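Local coordinates for prolyl 4-hydroxylase alpha subunit Fe(2+) 2OG dioxygenase domain-containing protein (Burkholderia ambifaria, PDB 3W20) that probably oxidises N-substituted L-amino acids as a 2-oxoglutarate-dependent dioxygenase, its metal site occupied here by a zinc ion, at residues A191-W196 with T238-K243; H28-D31 with A37-M40. One frame throughout, in Å; residues are numbered along the deposited sequence.

Interaction 1. Residues A191-W196 with T238-K243; sequences AGMVMW and TLFQSK
Inside the double-stranded beta-helix, next to the zinc site, selenomethionines M193 and M195 reach across the interior to F240, joining the two sheets without a hydrogen bond between 191-196 and 238-243. The strand segments run roughly parallel, 23° between their directions, with axes 9.8 Å apart at closest approach. M193 does most of the touching: its methyl lies over one face of the F240 phenyl, CE being 3.6 Å from the ring centroid and 3.5 Å from CD1 of F240. The selenium of M193, one atom back, also lies over the face, 4.3 Å from the centroid, in a Met-aromatic contact. An extended start (chi1 -174°) carries this chain straight off its strand before the bend at chi3 lays the methyl on the ring. M195 comes in obliquely, with SE 4.1 Å from CB of F240, so it packs against the root of the side chain more than the ring. F181 of strand 178-185 joins the same cluster. The F240 ring also meets H246 edge-to-face and is about 4 Å from the metal at its nearest atom. Two facing sheets beside zinc held by H155, D157 and H246 fit the double-stranded beta-helix of 2-oxoglutarate dioxygenases.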
# COMPACT_ATOMS: atom_id res chain seq x y z
N ALA A 191 21.99 -25.78 11.69
CA ALA A 191 21.31 -25.65 10.38
C ALA A 191 21.86 -24.50 9.57
O ALA A 191 21.96 -23.35 10.07
CB ALA A 191 19.82 -25.43 10.56
N GLY A 192 22.17 -24.76 8.31
CA GLY A 192 22.74 -23.64 7.55
C GLY A 192 22.00 -23.54 6.24
O GLY A 192 20.82 -23.73 6.21
N MSE A 193 22.72 -23.19 5.17
CA MSE A 193 22.13 -22.84 3.86
C MSE A 193 22.84 -23.60 2.78
O MSE A 193 24.10 -23.65 2.79
CB MSE A 193 22.25 -21.31 3.62
CG MSE A 193 21.50 -21.00 2.34
SE MSE A 193 21.71 -19.00 2.18
CE MSE A 193 22.27 -18.91 0.40
N VAL A 194 22.10 -24.14 1.84
CA VAL A 194 22.71 -24.72 0.66
C VAL A 194 22.34 -23.76 -0.53
O VAL A 194 21.22 -23.26 -0.62
CB VAL A 194 22.16 -26.11 0.39
CG1 VAL A 194 22.77 -26.63 -0.88
CG2 VAL A 194 22.56 -26.99 1.58
N MSE A 195 23.30 -23.53 -1.42
CA MSE A 195 23.08 -22.63 -2.56
C MSE A 195 23.57 -23.40 -3.80
O MSE A 195 24.75 -23.87 -3.84
CB MSE A 195 23.86 -21.28 -2.30
CG MSE A 195 23.70 -20.53 -3.59
SE MSE A 195 24.56 -18.74 -3.25
CE MSE A 195 26.36 -19.03 -3.26
N TRP A 196 22.67 -23.59 -4.82
CA TRP A 196 23.08 -24.22 -6.03
C TRP A 196 23.39 -23.29 -7.19
O TRP A 196 22.87 -22.16 -7.27
CB TRP A 196 21.96 -25.12 -6.51
CG TRP A 196 21.62 -26.31 -5.59
CD1 TRP A 196 22.07 -27.63 -5.70
CD2 TRP A 196 20.73 -26.31 -4.44
NE1 TRP A 196 21.52 -28.42 -4.71
CE2 TRP A 196 20.69 -27.71 -3.95
CE3 TRP A 196 19.90 -25.39 -3.87
CZ2 TRP A 196 19.93 -28.06 -2.84
CZ3 TRP A 196 19.14 -25.76 -2.74
CH2 TRP A 196 19.12 -27.08 -2.28
N THR A 238 25.79 -13.10 6.15
CA THR A 238 25.94 -13.83 4.92
C THR A 238 25.34 -12.97 3.77
O THR A 238 24.18 -12.58 3.90
CB THR A 238 25.17 -15.12 5.03
OG1 THR A 238 25.80 -15.89 6.07
CG2 THR A 238 25.33 -15.98 3.76
N LEU A 239 26.13 -12.71 2.73
CA LEU A 239 25.72 -11.89 1.60
C LEU A 239 25.82 -12.81 0.37
O LEU A 239 26.83 -13.56 0.24
CB LEU A 239 26.65 -10.74 1.46
CG LEU A 239 26.72 -9.79 2.68
CD1 LEU A 239 27.91 -8.89 2.46
CD2 LEU A 239 25.42 -9.00 2.58
N PHE A 240 24.75 -12.94 -0.41
CA PHE A 240 24.81 -13.84 -1.50
C PHE A 240 23.95 -13.41 -2.66
O PHE A 240 23.04 -12.57 -2.51
CB PHE A 240 24.32 -15.28 -1.10
CG PHE A 240 22.89 -15.33 -0.64
CD1 PHE A 240 21.89 -15.91 -1.43
CD2 PHE A 240 22.55 -14.84 0.63
CE1 PHE A 240 20.54 -15.94 -0.97
CE2 PHE A 240 21.22 -14.86 1.09
CZ PHE A 240 20.23 -15.43 0.31
N GLN A 241 24.23 -14.03 -3.82
CA GLN A 241 23.40 -13.68 -5.01
C GLN A 241 22.08 -14.43 -4.91
O GLN A 241 22.00 -15.70 -5.06
CB GLN A 241 24.15 -13.96 -6.34
CG GLN A 241 25.35 -13.09 -6.47
CD GLN A 241 25.85 -13.06 -7.93
OE1 GLN A 241 25.03 -12.94 -8.85
NE2 GLN A 241 27.14 -13.16 -8.15
N SER A 242 20.97 -13.69 -4.69
CA SER A 242 19.76 -14.39 -4.27
C SER A 242 18.99 -15.05 -5.43
O SER A 242 18.05 -15.82 -5.20
CB SER A 242 18.87 -13.47 -3.43
OG SER A 242 18.25 -12.47 -4.26
N LYS A 243 19.41 -14.78 -6.70
CA LYS A 243 18.78 -15.49 -7.82
C LYS A 243 19.16 -17.01 -7.91
O LYS A 243 18.46 -17.76 -8.62
CB LYS A 243 19.10 -14.73 -9.12
CG LYS A 243 18.14 -13.54 -9.19
CD LYS A 243 18.36 -12.80 -10.51
CE LYS A 243 18.17 -13.60 -11.81
NZ LYS A 243 16.79 -14.25 -11.89

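Interaction 2. Residues H28-D31 with A37-M40; sequences HALD and AIVM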
# COMPACT_ATOMS: atom_id res chain seq x y z
N HIS A 28 30.41 -4.77 -3.33
CA HIS A 28 30.94 -4.53 -4.72
C HIS A 28 31.39 -5.81 -5.42
O HIS A 28 31.23 -5.95 -6.68
CB HIS A 28 32.10 -3.51 -4.66
CG HIS A 28 32.77 -3.25 -6.00
ND1 HIS A 28 33.70 -4.08 -6.53
CD2 HIS A 28 32.63 -2.19 -6.90
CE1 HIS A 28 34.09 -3.61 -7.74
NE2 HIS A 28 33.48 -2.43 -7.94
N ALA A 29 32.05 -6.72 -4.68
CA ALA A 29 32.52 -7.94 -5.31
C ALA A 29 31.32 -8.74 -5.77
O ALA A 29 31.35 -9.31 -6.85
CB ALA A 29 33.48 -8.76 -4.40
N LEU A 30 30.26 -8.77 -4.95
CA LEU A 30 29.09 -9.55 -5.37
C LEU A 30 28.45 -8.90 -6.61
O LEU A 30 27.99 -9.59 -7.54
CB LEU A 30 28.10 -9.67 -4.22
CG LEU A 30 28.66 -10.64 -3.16
CD1 LEU A 30 28.01 -10.33 -1.80
CD2 LEU A 30 28.27 -12.03 -3.58
N ASP A 31 28.38 -7.58 -6.57
CA ASP A 31 27.62 -6.88 -7.64
C ASP A 31 28.43 -7.00 -8.93
O ASP A 31 27.87 -6.92 -10.01
CB ASP A 31 27.53 -5.43 -7.23
CG ASP A 31 26.58 -4.63 -8.09
OD1 ASP A 31 25.46 -5.01 -8.35
OD2 ASP A 31 27.07 -3.60 -8.58
N ALA A 37 28.88 -16.00 -2.83
CA ALA A 37 28.52 -15.69 -1.45
C ALA A 37 29.72 -15.21 -0.69
O ALA A 37 30.87 -15.56 -1.00
CB ALA A 37 27.90 -16.90 -0.74
N ILE A 38 29.46 -14.40 0.30
CA ILE A 38 30.49 -13.86 1.22
C ILE A 38 29.93 -13.96 2.62
O ILE A 38 28.78 -13.50 2.92
CB ILE A 38 30.87 -12.43 0.90
CG1 ILE A 38 31.41 -12.35 -0.56
CG2 ILE A 38 32.05 -11.96 1.81
CD1 ILE A 38 31.87 -10.92 -0.95
N VAL A 39 30.74 -14.54 3.51
CA VAL A 39 30.34 -14.62 4.92
C VAL A 39 31.30 -13.80 5.78
O VAL A 39 32.52 -14.00 5.71
CB VAL A 39 30.31 -16.07 5.42
CG1 VAL A 39 29.91 -16.03 6.91
CG2 VAL A 39 29.26 -16.88 4.64
N MSE A 40 30.79 -12.86 6.58
CA MSE A 40 31.64 -11.89 7.28
C MSE A 40 31.36 -11.90 8.79
O MSE A 40 30.24 -12.03 9.22
CB MSE A 40 31.26 -10.44 6.78
CG MSE A 40 31.27 -10.38 5.25
SE MSE A 40 30.92 -8.50 4.70
CE MSE A 40 32.52 -7.70 5.48
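L30 and I38 make most of this contact; apolar packing accounts for most of it, and no hydrogen bond links 28-31 to 37-40. The two side chains run past each other in opposite directions, each extending toward the other's backbone. The end of I38 lies against the branch point of L30, with CD1 of I38 3.9 Å from CG of L30. Beside it, the CD1 methyl of L30 runs along the same arm, 4.0 Å from CD1 and 4.1 Å from CG1 of I38. Chi2 of -178° keeps that arm of I38 extended, which is how its terminal methyl reaches the helix. A29, one residue earlier on the helix, adds a looser touch: its CB stands 4.4 Å from CD1 of I38.

These residues join the last turn of helix 23-31 to the start of strand 37-41, with a five-residue connection between them, so the helix packs back on the strand that follows it. The strand belongs to the large mixed sheet, between strands 4-10 and 236-241, and I38 also touches A26 of the helix and A7 and L9 of strand 4-10.

Side chain against backbone is the second kind of contact. The other methyl of L30, CD2, approaches the main chain where the strand begins, 4.1 Å from N of A37. The CB of A37 itself points away from the helix, and its side chain touches F240 instead.

Outside the pair, OD2 of D31, at the end of the helix, hydrogen-bonds to ND1 of H264.

Interaction 2 closes before interaction 1 opens along the chain, yet their centres are only 11 Å apart, and both reach the large mixed sheet. Strands 37-41 and 236-241 are antiparallel neighbours there, probably hydrogen-bonded through O of L239 and N of I38, 2.8 Å apart. CB of L239 meets CD1 of L30, on helix 23-31, at 3.6 Å; CE of M195, on strand 193-196, is equally close to CB of A37. Because L239 faces L30 while its neighbour F240 faces the selenomethionines, the helix packs on one face of this sheet and strand 193-196, from the smaller three-stranded sheet, on the other. The N-terminal helix-strand unit is thus built directly onto the strand that carries F240 beside the zinc site.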